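Local coordinates for protein catechol 2,3-dioxygenase (Rhodococcus sp., PDB 2WL9) that probably opens the ring of catechols beside the paired hydroxyls, adding both atoms of dioxygen at an iron centre, in the breakdown of aromatic hydrocarbons, at residues H109-N114 against I152-V157; E99-G104 against G121-T126; V173-A178 against H244-A249; L10-S15 against I52-D57; G26-Q31 against L213-T218. All blocks are in the same frame, centred on the assembly; numbering follows the deposited sequence. Where two conformers were deposited one is given.

Contact 1. Residues H109-N114 against I152-V157; sequences HDPGGN and IREDDV
Asp110 turns its carboxylate toward Glu154 with CG between the backbone N and the carbonyl carbon (chi1 81°). Glu154 bends at chi2 (-64°) and brings its own carboxylate round to the turn formed by Asp110 to Gly113. The two acids approach from opposite directions, their planes 63° apart. Asp110 OD2 and Glu154 OE2 are 2.6 Å apart. At that distance one of the two acids probably holds a proton and donates it. Asp110 OD2 is hydrogen-bonded to Tyr164 OH, which helps hold this oxygen in place. The other Glu154 oxygen, OE1, lies 3.1 Å from Gly112 N. Ile152 supplies an apolar neighbour, with its CD1 3.6 Å from Asp110 OD2.

Behind the acid pair the turn is firmly closed. It is a type I beta turn, with Gly113 N bonded to Asp110 O at 3.0 Å. Asn114 N bonds Asp110 OD1 at 2.9 Å from above the carboxylate plane, which helps fix the rotation of that group.

The hairpin turn between strands 104-109 and 115-120, in the N-terminal half, thus packs on a strand-to-helix connection of the C-terminal half. That connection runs from strand 149-152 to helix 157-167, where Asp156 is the N-cap and its OD1 bonds Glu159 N. Phe163 of that helix packs on Asp110 and Pro111, and Phe201 of strand 199-201 lies against Glu154.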
# COMPACT_ATOMS: atom_id res chain seq x y z
N HIS C 109 30.23 11.56 -34.12
CA HIS C 109 29.09 12.10 -34.86
C HIS C 109 28.10 11.01 -35.23
O HIS C 109 28.50 9.88 -35.53
CB HIS C 109 29.55 12.82 -36.13
CG HIS C 109 30.32 14.06 -35.87
ND1 HIS C 109 31.65 14.04 -35.50
CD2 HIS C 109 29.96 15.36 -35.91
CE1 HIS C 109 32.07 15.28 -35.33
NE2 HIS C 109 31.07 16.10 -35.57
N ASP C 110 26.82 11.34 -35.22
CA ASP C 110 25.82 10.38 -35.70
C ASP C 110 25.84 10.37 -37.24
O ASP C 110 26.61 11.13 -37.84
CB ASP C 110 24.44 10.64 -35.07
CG ASP C 110 23.65 11.75 -35.76
OD1 ASP C 110 24.11 12.36 -36.74
OD2 ASP C 110 22.52 12.01 -35.27
N PRO C 111 25.02 9.51 -37.88
CA PRO C 111 25.10 9.44 -39.34
C PRO C 111 24.62 10.70 -40.05
O PRO C 111 25.06 10.98 -41.17
CB PRO C 111 24.20 8.25 -39.69
CG PRO C 111 24.22 7.41 -38.45
CD PRO C 111 24.22 8.40 -37.33
N GLY C 112 23.74 11.46 -39.40
CA GLY C 112 23.27 12.74 -39.93
C GLY C 112 24.28 13.87 -39.78
O GLY C 112 24.02 14.99 -40.20
N GLY C 113 25.42 13.55 -39.17
CA GLY C 113 26.48 14.53 -38.93
C GLY C 113 26.30 15.37 -37.68
O GLY C 113 27.01 16.36 -37.49
N ASN C 114 25.35 14.98 -36.82
CA ASN C 114 25.13 15.69 -35.56
C ASN C 114 26.18 15.32 -34.51
O ASN C 114 26.34 14.13 -34.19
CB ASN C 114 23.72 15.41 -35.03
CG ASN C 114 22.63 15.69 -36.05
OD1 ASN C 114 21.90 14.78 -36.46
ND2 ASN C 114 22.53 16.94 -36.49
N ILE C 152 15.87 15.59 -34.43
CA ILE C 152 17.10 16.02 -35.10
C ILE C 152 17.16 15.56 -36.56
O ILE C 152 16.45 14.63 -36.95
CB ILE C 152 18.37 15.57 -34.32
CG1 ILE C 152 18.42 14.05 -34.16
CG2 ILE C 152 18.44 16.29 -32.96
CD1 ILE C 152 19.72 13.53 -33.56
N ARG C 153 18.00 16.22 -37.34
CA ARG C 153 18.12 15.96 -38.77
C ARG C 153 18.83 14.64 -39.06
O ARG C 153 19.91 14.37 -38.52
CB ARG C 153 18.84 17.12 -39.46
CG ARG C 153 18.79 17.11 -40.98
CD ARG C 153 19.30 18.43 -41.53
NE ARG C 153 20.67 18.70 -41.09
CZ ARG C 153 21.24 19.90 -41.11
NH1 ARG C 153 20.58 20.96 -41.54
NH2 ARG C 153 22.49 20.03 -40.68
N GLU C 154 18.21 13.82 -39.90
CA GLU C 154 18.85 12.60 -40.37
C GLU C 154 18.58 12.45 -41.86
O GLU C 154 17.43 12.29 -42.26
CB GLU C 154 18.34 11.36 -39.61
CG GLU C 154 18.50 11.41 -38.10
CD GLU C 154 19.95 11.43 -37.62
OE1 GLU C 154 20.86 11.02 -38.37
OE2 GLU C 154 20.17 11.85 -36.47
N ASP C 155 19.64 12.51 -42.66
CA ASP C 155 19.53 12.28 -44.11
C ASP C 155 19.32 10.80 -44.43
O ASP C 155 18.80 10.45 -45.51
CB ASP C 155 20.76 12.82 -44.84
CG ASP C 155 22.02 12.00 -44.57
OD1 ASP C 155 22.27 11.61 -43.40
OD2 ASP C 155 22.78 11.74 -45.53
N ASP C 156 19.74 9.93 -43.52
CA ASP C 156 19.58 8.49 -43.67
C ASP C 156 18.92 7.95 -42.41
O ASP C 156 19.60 7.68 -41.41
CB ASP C 156 20.93 7.82 -43.90
CG ASP C 156 20.81 6.37 -44.33
OD1 ASP C 156 19.87 5.66 -43.89
OD2 ASP C 156 21.67 5.92 -45.12
N VAL C 157 17.60 7.78 -42.47
CA VAL C 157 16.82 7.27 -41.34
C VAL C 157 17.28 5.90 -40.86
O VAL C 157 17.44 5.68 -39.66
CB VAL C 157 15.30 7.25 -41.66
CG1 VAL C 157 14.50 6.69 -40.49
CG2 VAL C 157 14.81 8.64 -42.00

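Contact 2. Residues E99-G104 against G121-T126; sequences ERRVLG and GPQVDT
Arg101 and Gln123 make two bonds, one through the backbone and one through the side chains. Gln123 N donates to Arg101 O at 3.0 Å. Arg101 NH1 donates to Gln123 OE1 at 3.2 Å and almost straight (164°). The two side chains lie alongside each other and point the same way. Arg101 bends at chi2 while Gln123 stays extended beyond CG, which brings the guanidinium beside the amide. Gln123 OE1 sits at the edge of the guanidinium, and the two flat groups are only 19° from parallel. A water joins their ends, accepting from Arg101 NH1 at 3.1 Å and from Gln123 NE2 at 3.0 Å. Farther along, Val102 CA makes a CA-H...O contact with Gly121 O at 3.2 Å. Leu103 lies beside Gly121, its CD1 3.9 Å from Gly121 CA.

The next shell sets these groups. Gln123 NE2 also donates to Asp125 OD1 at 2.9 Å, on the syn lone pair, so the amide is held at both ends and its rotation is fixed. The guanidinium has its strongest partner in Asp35, which forms a salt bridge with Arg101 NH2. His277 of a second subunit bonds Gly121 O, so the contact also lies at a subunit interface.

Arg101 takes a positive phi (60°) as the chain leaves helix 94-100, in a Schellman motif. Leu103 and Gly104 then both face Tyr120 in a classic beta bulge, where strand 104-109 starts to pair with strand 115-120.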
# COMPACT_ATOMS: atom_id res chain seq x y z
N GLU C 99 35.46 20.49 -19.06
CA GLU C 99 34.73 21.51 -19.82
C GLU C 99 33.21 21.23 -19.83
O GLU C 99 32.40 22.11 -19.50
CB GLU C 99 35.27 21.60 -21.25
CG GLU C 99 34.88 22.88 -21.95
CD GLU C 99 35.11 22.84 -23.45
OE1 GLU C 99 35.58 21.81 -23.98
OE2 GLU C 99 34.81 23.86 -24.11
N ARG C 100 32.85 20.01 -20.19
CA ARG C 100 31.45 19.56 -20.22
C ARG C 100 30.85 19.35 -18.82
O ARG C 100 29.65 19.07 -18.68
CB ARG C 100 31.33 18.26 -21.02
CG ARG C 100 31.73 18.38 -22.50
CD ARG C 100 30.72 19.20 -23.32
NE ARG C 100 31.02 19.08 -24.74
CZ ARG C 100 31.67 19.99 -25.47
NH1 ARG C 100 32.07 21.14 -24.93
NH2 ARG C 100 31.89 19.76 -26.75
N ARG C 101 31.68 19.51 -17.79
CA ARG C 101 31.34 19.22 -16.37
C ARG C 101 30.94 17.75 -16.16
O ARG C 101 29.90 17.45 -15.56
CB ARG C 101 30.26 20.16 -15.80
CG ARG C 101 30.41 21.62 -16.14
CD ARG C 101 31.74 22.19 -15.68
NE ARG C 101 31.77 23.63 -15.93
CZ ARG C 101 31.34 24.54 -15.07
NH1 ARG C 101 30.86 24.17 -13.88
NH2 ARG C 101 31.38 25.83 -15.40
N VAL C 102 31.78 16.85 -16.66
CA VAL C 102 31.58 15.41 -16.53
C VAL C 102 32.89 14.75 -16.12
O VAL C 102 33.94 15.40 -16.10
CB VAL C 102 31.04 14.75 -17.84
CG1 VAL C 102 29.69 15.33 -18.22
CG2 VAL C 102 32.06 14.89 -19.00
N LEU C 103 32.83 13.47 -15.78
CA LEU C 103 34.03 12.74 -15.38
C LEU C 103 34.78 12.09 -16.54
O LEU C 103 36.01 12.03 -16.53
CB LEU C 103 33.70 11.67 -14.35
CG LEU C 103 33.26 12.13 -12.96
CD1 LEU C 103 32.97 10.88 -12.14
CD2 LEU C 103 34.33 13.00 -12.28
N GLY C 104 34.03 11.59 -17.51
CA GLY C 104 34.60 10.93 -18.68
C GLY C 104 33.70 11.13 -19.88
O GLY C 104 32.48 11.28 -19.73
N GLY C 121 29.14 10.57 -15.08
CA GLY C 121 29.52 11.43 -13.96
C GLY C 121 29.24 12.91 -14.16
O GLY C 121 30.18 13.72 -14.16
N PRO C 122 27.96 13.30 -14.30
CA PRO C 122 27.65 14.73 -14.35
C PRO C 122 27.99 15.40 -13.03
O PRO C 122 27.89 14.77 -11.97
CB PRO C 122 26.14 14.75 -14.55
CG PRO C 122 25.67 13.46 -13.95
CD PRO C 122 26.73 12.48 -14.34
N GLN C 123 28.40 16.67 -13.11
CA GLN C 123 28.55 17.51 -11.94
C GLN C 123 27.16 17.86 -11.40
O GLN C 123 26.32 18.40 -12.11
CB GLN C 123 29.33 18.80 -12.28
CG GLN C 123 29.46 19.81 -11.13
CD GLN C 123 30.02 21.16 -11.58
OE1 GLN C 123 30.80 21.25 -12.52
NE2 GLN C 123 29.61 22.22 -10.89
N VAL C 124 26.95 17.54 -10.13
CA VAL C 124 25.68 17.82 -9.45
C VAL C 124 25.94 18.86 -8.36
O VAL C 124 26.88 18.72 -7.55
CB VAL C 124 25.08 16.51 -8.87
CG1 VAL C 124 23.71 16.75 -8.23
CG2 VAL C 124 24.96 15.45 -9.96
N ASP C 125 25.15 19.93 -8.37
CA ASP C 125 25.30 21.02 -7.43
C ASP C 125 24.23 20.88 -6.36
O ASP C 125 23.33 21.71 -6.24
CB ASP C 125 25.23 22.38 -8.13
CG ASP C 125 26.43 22.65 -9.03
OD1 ASP C 125 27.46 21.93 -8.93
OD2 ASP C 125 26.37 23.61 -9.84
N THR C 126 24.34 19.81 -5.58
CA THR C 126 23.38 19.50 -4.53
C THR C 126 23.30 20.66 -3.53
O THR C 126 22.20 21.00 -3.08
CB THR C 126 23.73 18.16 -3.83
OG1 THR C 126 23.90 17.15 -4.83
CG2 THR C 126 22.61 17.72 -2.87
O HOH W 1 30.41 25.06 -10.99

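Contact 3. Residues V173-A178 against H244-A249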
# COMPACT_ATOMS: atom_id res chain seq x y z
N VAL C 173 9.47 3.12 -36.09
CA VAL C 173 8.44 4.02 -36.61
C VAL C 173 7.24 4.06 -35.67
O VAL C 173 6.76 3.02 -35.22
CB VAL C 173 8.00 3.56 -38.01
CG1 VAL C 173 6.79 4.37 -38.48
CG2 VAL C 173 9.16 3.67 -39.00
N GLU C 174 6.74 5.26 -35.37
CA GLU C 174 5.56 5.36 -34.52
C GLU C 174 4.37 6.02 -35.19
O GLU C 174 3.25 5.94 -34.70
CB GLU C 174 5.88 6.03 -33.18
CG GLU C 174 6.66 5.13 -32.25
CD GLU C 174 6.78 5.68 -30.84
OE1 GLU C 174 6.53 6.88 -30.65
OE2 GLU C 174 7.13 4.91 -29.93
N TYR C 175 4.61 6.66 -36.33
CA TYR C 175 3.53 7.27 -37.10
C TYR C 175 3.66 6.91 -38.56
O TYR C 175 4.75 6.64 -39.04
CB TYR C 175 3.57 8.78 -36.96
CG TYR C 175 2.88 9.33 -35.73
CD1 TYR C 175 1.57 9.79 -35.81
CD2 TYR C 175 3.55 9.41 -34.51
CE1 TYR C 175 0.93 10.30 -34.69
CE2 TYR C 175 2.92 9.93 -33.39
CZ TYR C 175 1.61 10.37 -33.49
OH TYR C 175 0.97 10.89 -32.39
N LYS C 176 2.52 6.90 -39.26
CA LYS C 176 2.49 6.89 -40.72
C LYS C 176 1.63 8.05 -41.22
O LYS C 176 0.44 8.12 -40.90
CB LYS C 176 1.96 5.55 -41.24
CG LYS C 176 2.89 4.36 -41.01
CD LYS C 176 2.20 3.03 -41.24
CE LYS C 176 1.96 2.74 -42.70
NZ LYS C 176 1.21 1.46 -42.89
N PHE C 177 2.23 8.96 -41.97
CA PHE C 177 1.52 10.11 -42.55
C PHE C 177 1.47 10.00 -44.07
O PHE C 177 2.43 9.56 -44.70
CB PHE C 177 2.21 11.42 -42.19
CG PHE C 177 2.38 11.64 -40.71
CD1 PHE C 177 1.27 11.91 -39.90
CD2 PHE C 177 3.64 11.63 -40.14
CE1 PHE C 177 1.44 12.13 -38.52
CE2 PHE C 177 3.82 11.85 -38.78
CZ PHE C 177 2.72 12.10 -37.97
N ALA C 178 0.36 10.42 -44.66
CA ALA C 178 0.24 10.45 -46.12
C ALA C 178 0.90 11.70 -46.68
O ALA C 178 0.56 12.82 -46.29
CB ALA C 178 -1.23 10.38 -46.55
N HIS C 244 -0.19 14.18 -28.64
CA HIS C 244 0.21 13.15 -29.59
C HIS C 244 -0.29 11.80 -29.07
O HIS C 244 -0.40 11.60 -27.86
CB HIS C 244 1.73 13.10 -29.73
CG HIS C 244 2.34 14.38 -30.21
ND1 HIS C 244 2.10 14.89 -31.47
CD2 HIS C 244 3.20 15.24 -29.61
CE1 HIS C 244 2.77 16.02 -31.61
NE2 HIS C 244 3.45 16.25 -30.50
N SER C 245 -0.59 10.87 -29.98
CA SER C 245 -1.05 9.54 -29.57
C SER C 245 0.06 8.69 -28.96
O SER C 245 -0.22 7.74 -28.22
CB SER C 245 -1.72 8.81 -30.74
OG SER C 245 -2.86 9.51 -31.18
N ASN C 246 1.31 9.02 -29.26
CA ASN C 246 2.42 8.21 -28.75
C ASN C 246 2.79 8.48 -27.29
O ASN C 246 2.75 7.57 -26.47
CB ASN C 246 3.63 8.18 -29.71
CG ASN C 246 4.27 9.55 -29.96
OD1 ASN C 246 3.72 10.60 -29.63
ND2 ASN C 246 5.46 9.53 -30.55
N ASP C 247 3.15 9.72 -26.96
CA ASP C 247 3.54 10.01 -25.58
C ASP C 247 2.34 10.38 -24.70
O ASP C 247 2.45 10.35 -23.48
CB ASP C 247 4.64 11.08 -25.49
CG ASP C 247 4.30 12.37 -26.23
OD1 ASP C 247 3.11 12.61 -26.55
OD2 ASP C 247 5.24 13.15 -26.49
N GLU C 248 1.22 10.72 -25.34
CA GLU C 248 -0.01 11.15 -24.64
C GLU C 248 0.22 12.34 -23.69
O GLU C 248 -0.52 12.56 -22.73
CB GLU C 248 -0.71 9.97 -23.94
CG GLU C 248 -1.12 8.86 -24.93
CD GLU C 248 -2.07 7.81 -24.35
OE1 GLU C 248 -2.65 8.02 -23.27
OE2 GLU C 248 -2.23 6.76 -25.01
N ALA C 249 1.25 13.12 -23.99
CA ALA C 249 1.61 14.30 -23.21
C ALA C 249 0.82 15.53 -23.66
O ALA C 249 0.56 15.70 -24.84
CB ALA C 249 3.10 14.58 -23.34
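Glu174 and Asn246 form the straighter of the two hydrogen bonds here. Asn246 ND2 donates to Glu174 OE1 at 2.9 Å (160°) and meets that oxygen nearly head-on. Glu174 OE1 lies close to the plane of the Asn246 amide, while the carboxylate itself is turned 75° from it. Asn246 CG lies between its backbone N and carbonyl carbon, which turns the amide to Glu174. His196 NE2 bonds the same oxygen, so two donors hold Glu174 OE1. In the second bond Ser245 N gives its hydrogen to Tyr175 OH at 2.9 Å, more bent at 136°.

The segment 244-249 is an irregular loop between strands 242-243 and 250-255. Asp247 OD1 accepts from Ala249 N at 3.2 Å, which makes an Asx turn. The loop lies beside the iron site. The side chain of His244 is about 5 Å from the iron, and its NE2 is bonded to the OH of Tyr253, an iron ligand.

The amide of Asn246 meets the edge of the Tyr175 ring, with Asn246 CG 3.7 Å from Tyr175 CE2, and its plane stands almost upright to the ring. Phe189 of strand 184-191 packs against both Glu174 and Asn246, and Thr126 of a third subunit touches Ser245.

Contact 4. Residues L10-S15 against I52-D57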
# COMPACT_ATOMS: atom_id res chain seq x y z
N LEU C 10 22.45 19.19 -23.70
CA LEU C 10 22.58 19.73 -25.05
C LEU C 10 23.47 20.96 -25.00
O LEU C 10 23.37 21.79 -24.09
CB LEU C 10 21.21 20.15 -25.60
CG LEU C 10 20.15 19.11 -25.91
CD1 LEU C 10 18.84 19.82 -26.23
CD2 LEU C 10 20.59 18.23 -27.09
N GLY C 11 24.37 21.06 -25.97
CA GLY C 11 25.12 22.28 -26.21
C GLY C 11 24.46 22.97 -27.38
O GLY C 11 24.14 22.33 -28.38
N LEU C 12 24.24 24.28 -27.24
CA LEU C 12 23.56 25.07 -28.25
C LEU C 12 24.43 26.25 -28.66
O LEU C 12 25.12 26.84 -27.82
CB LEU C 12 22.24 25.59 -27.69
CG LEU C 12 20.88 24.88 -27.86
CD1 LEU C 12 20.93 23.36 -27.84
CD2 LEU C 12 19.86 25.42 -26.84
N SER C 13 24.41 26.58 -29.95
CA SER C 13 25.03 27.80 -30.47
C SER C 13 23.93 28.85 -30.57
O SER C 13 22.91 28.60 -31.21
CB SER C 13 25.62 27.56 -31.86
OG SER C 13 26.72 26.67 -31.82
N VAL C 14 24.13 30.00 -29.93
CA VAL C 14 23.13 31.07 -29.93
C VAL C 14 23.75 32.42 -30.34
O VAL C 14 24.95 32.61 -30.18
CB VAL C 14 22.38 31.18 -28.57
CG1 VAL C 14 21.72 29.86 -28.20
CG2 VAL C 14 23.31 31.63 -27.46
N SER C 15 22.93 33.33 -30.86
CA SER C 15 23.40 34.64 -31.27
C SER C 15 23.07 35.72 -30.25
O SER C 15 23.70 36.78 -30.22
CB SER C 15 22.84 35.02 -32.64
OG SER C 15 21.42 35.05 -32.64
N ILE C 52 21.73 22.35 -20.17
CA ILE C 52 21.98 23.00 -21.46
C ILE C 52 23.11 24.02 -21.33
O ILE C 52 23.16 24.78 -20.36
CB ILE C 52 20.70 23.70 -22.03
CG1 ILE C 52 19.51 22.72 -22.09
CG2 ILE C 52 20.95 24.27 -23.44
CD1 ILE C 52 18.15 23.38 -22.41
N VAL C 53 24.01 24.00 -22.31
CA VAL C 53 25.08 25.00 -22.43
C VAL C 53 24.75 25.90 -23.60
O VAL C 53 24.48 25.42 -24.70
CB VAL C 53 26.47 24.36 -22.68
CG1 VAL C 53 27.58 25.38 -22.50
CG2 VAL C 53 26.70 23.19 -21.76
N LEU C 54 24.75 27.20 -23.36
CA LEU C 54 24.56 28.17 -24.43
C LEU C 54 25.90 28.78 -24.81
O LEU C 54 26.52 29.48 -24.02
CB LEU C 54 23.57 29.26 -24.01
CG LEU C 54 22.15 28.85 -23.57
CD1 LEU C 54 21.41 30.08 -23.07
CD2 LEU C 54 21.36 28.16 -24.68
N HIS C 55 26.34 28.50 -26.03
CA HIS C 55 27.58 29.07 -26.56
C HIS C 55 27.25 30.32 -27.36
O HIS C 55 26.60 30.23 -28.41
CB HIS C 55 28.29 28.06 -27.44
CG HIS C 55 28.77 26.84 -26.71
ND1 HIS C 55 30.04 26.73 -26.20
CD2 HIS C 55 28.14 25.67 -26.41
CE1 HIS C 55 30.18 25.55 -25.62
NE2 HIS C 55 29.05 24.89 -25.74
N ALA C 56 27.68 31.47 -26.86
CA ALA C 56 27.45 32.74 -27.55
C ALA C 56 28.45 32.88 -28.69
O ALA C 56 29.42 33.64 -28.59
CB ALA C 56 27.55 33.90 -26.58
N ASP C 57 28.21 32.14 -29.76
CA ASP C 57 29.12 32.11 -30.90
C ASP C 57 28.53 32.72 -32.18
O ASP C 57 29.20 32.75 -33.21
CB ASP C 57 29.61 30.68 -31.17
CG ASP C 57 28.50 29.76 -31.64
OD1 ASP C 57 27.43 30.25 -32.07
OD2 ASP C 57 28.70 28.53 -31.59
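Leu12, Ile52, Leu54 and Val14 form the tight side of this strand pair. Leu12 CD2 reaches two neighbours at once, Ile52 CG2 at 3.8 Å and Leu54 CD2 at 3.8 Å. Leu12 and Leu54 lie side by side and point the same way, while Val14 meets Leu54 at a slant, its CG1 3.9 Å from Leu54 CD2. Trp20 of helix 17-24 packs on Leu54 and Val14 on this face, and Trp260 reaches Leu12. The backbones are bonded along the pair. Leu12 N donates to Val53 O at 2.8 Å, and Leu12 O accepts from His55 N at 2.7 Å.

The strands run parallel, their directions 27° apart. Strands 6-14, 31-33, 40-44 and 52-56 follow one another in the chain, consistent with a module of the vicinal oxygen chelate fold. The first and last of them pair here.

Toward Asp57 the pairing slackens. The bond from Asp57 N to Val14 O is long and weak (3.3 Å), and Ala56 and Asp57 are exposed. A side-chain bond is added there. Ser13 OG donates to Asp57 OD2 at 2.7 Å, on the syn lone pair. Asp57 CG lies between its backbone N and carbonyl carbon (chi1 67°), which turns the carboxylate back to the serine. On the same face as Ser13, His55 NE2 is bonded to Tyr64 OH.

Contact 5. Residues G26-Q31 against L213-T218; sequences GIMGMQ and LMIEYT
Tyr217 and Met28 provide the polar link. Tyr217 OH donates to the backbone O of Met28 at 2.6 Å. It comes to the carbonyl well off its axis (C=O...donor angle 117°), and the accepting oxygen lies in the plane of the tyrosine ring, at its edge. This ties the loop to the strand through a buried hydroxyl. The Met28 side chain bends at chi2 (-51°) and lies across the end of Tyr217, with its SD 4.0 Å from Tyr217 OH. Arg134 NH2 makes a further weak bond to that hydroxyl, and Arg134 NE bonds Ile27 O.

The loop 26-31 follows helix 17-24 in the N-terminal half of the chain. The strand 210-217 belongs to the sheet around the metal and carries His212, an iron ligand, one residue before Leu213. The contact therefore joins the two halves of this two-part vicinal oxygen chelate fold.

The apolar contacts come from methionines against an isoleucine. Met30 is extended beyond CG and meets Ile215 tip to tip, its CE 3.8 Å from Ile215 CG2 and 3.8 Å from Ile215 CD1. Met28 CB makes a longer apolar contact with Ile215 CD1, at 4.3 Å. Trp262 of strand 261-266 lies against Met30, and Phe140 meets the ring of Tyr217.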
# COMPACT_ATOMS: atom_id res chain seq x y z
N GLY C 26 12.94 33.33 -17.72
CA GLY C 26 11.80 34.20 -17.47
C GLY C 26 10.45 33.63 -17.83
O GLY C 26 9.44 33.94 -17.19
N ILE C 27 10.41 32.79 -18.85
CA ILE C 27 9.17 32.13 -19.24
C ILE C 27 9.15 30.68 -18.80
O ILE C 27 8.21 30.25 -18.13
CB ILE C 27 8.91 32.23 -20.75
CG1 ILE C 27 8.83 33.70 -21.17
CG2 ILE C 27 7.62 31.47 -21.13
CD1 ILE C 27 8.76 33.92 -22.66
N MET C 28 10.18 29.93 -19.17
CA MET C 28 10.17 28.47 -18.99
C MET C 28 10.46 28.03 -17.56
O MET C 28 9.98 26.98 -17.13
CB MET C 28 11.10 27.77 -20.00
CG MET C 28 10.70 27.98 -21.48
SD MET C 28 8.96 27.61 -21.84
CE MET C 28 8.79 28.30 -23.49
N GLY C 29 11.21 28.82 -16.81
CA GLY C 29 11.45 28.52 -15.39
C GLY C 29 12.80 27.89 -15.12
O GLY C 29 13.11 27.52 -13.98
N MET C 30 13.61 27.75 -16.16
CA MET C 30 14.98 27.25 -15.98
C MET C 30 15.81 28.22 -15.15
O MET C 30 15.45 29.38 -15.01
CB MET C 30 15.64 27.00 -17.33
CG MET C 30 14.93 25.93 -18.12
SD MET C 30 15.81 25.40 -19.58
CE MET C 30 14.66 24.14 -20.13
N GLN C 31 16.90 27.72 -14.59
CA GLN C 31 17.79 28.55 -13.80
C GLN C 31 19.01 28.92 -14.62
O GLN C 31 19.69 28.05 -15.17
CB GLN C 31 18.23 27.82 -12.53
CG GLN C 31 19.08 28.68 -11.60
CD GLN C 31 19.47 27.97 -10.33
OE1 GLN C 31 19.15 26.80 -10.13
NE2 GLN C 31 20.18 28.68 -9.46
N LEU C 213 12.95 20.77 -29.03
CA LEU C 213 13.24 20.23 -27.74
C LEU C 213 11.96 20.27 -26.92
O LEU C 213 11.32 21.26 -26.85
CB LEU C 213 14.31 21.00 -27.01
CG LEU C 213 14.50 20.78 -25.52
CD1 LEU C 213 14.92 19.41 -25.21
CD2 LEU C 213 15.41 21.77 -24.95
N MET C 214 11.65 19.16 -26.30
CA MET C 214 10.53 19.04 -25.40
C MET C 214 11.04 18.98 -23.96
O MET C 214 11.92 18.29 -23.69
CB MET C 214 9.78 17.79 -25.70
CG MET C 214 8.64 17.57 -24.92
SD MET C 214 8.79 16.97 -23.23
CE MET C 214 7.22 16.71 -22.80
N ILE C 215 10.46 19.79 -23.11
CA ILE C 215 10.73 19.88 -21.71
C ILE C 215 9.40 19.63 -20.95
O ILE C 215 8.34 20.01 -21.39
CB ILE C 215 11.37 21.20 -21.29
CG1 ILE C 215 10.46 22.38 -21.55
CG2 ILE C 215 12.73 21.41 -21.90
CD1 ILE C 215 11.03 23.68 -21.22
N GLU C 216 9.50 18.97 -19.82
CA GLU C 216 8.30 18.53 -19.12
C GLU C 216 8.24 19.09 -17.71
O GLU C 216 9.21 19.00 -16.96
CB GLU C 216 8.26 17.00 -19.11
CG GLU C 216 6.95 16.41 -18.59
CD GLU C 216 6.98 14.90 -18.52
OE1 GLU C 216 7.99 14.30 -18.95
OE2 GLU C 216 6.00 14.32 -18.01
N TYR C 217 7.09 19.67 -17.35
CA TYR C 217 6.82 20.10 -15.98
C TYR C 217 6.18 18.98 -15.17
O TYR C 217 5.44 18.16 -15.72
CB TYR C 217 5.86 21.29 -15.99
CG TYR C 217 6.39 22.55 -16.62
CD1 TYR C 217 7.43 23.27 -16.03
CD2 TYR C 217 5.83 23.05 -17.80
CE1 TYR C 217 7.90 24.44 -16.59
CE2 TYR C 217 6.29 24.23 -18.38
CZ TYR C 217 7.33 24.91 -17.77
OH TYR C 217 7.80 26.07 -18.33
N THR C 218 6.45 18.95 -13.86
CA THR C 218 5.75 18.02 -12.97
C THR C 218 4.29 18.42 -12.76
O THR C 218 3.41 17.55 -12.62
CB THR C 218 6.42 17.88 -11.57
OG1 THR C 218 6.46 19.16 -10.92
CG2 THR C 218 7.83 17.31 -11.67

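In the fold
Contacts 2 and 4 lie in the N-terminal half, and contact 3 in the iron-binding half. Contacts 1 and 5 join the halves. Contact 4 closes before contacts 1, 2 and 3 open, and its segments alternate with those of contact 5. Contacts 1 and 2 fall between the two segments of contact 5. Contacts 4 and 5 touch through Leu10, Ile52, Met30 and Leu213, so the two sheets share apolar packing there. Contacts 3 and 5 both reach the sheet that carries the iron ligands. Contacts 2 and 3 are farthest apart, about 34 Å between centres. Between subunits they meet: Leu103 and Thr126 of one pack on Val173 and Ser245 of another.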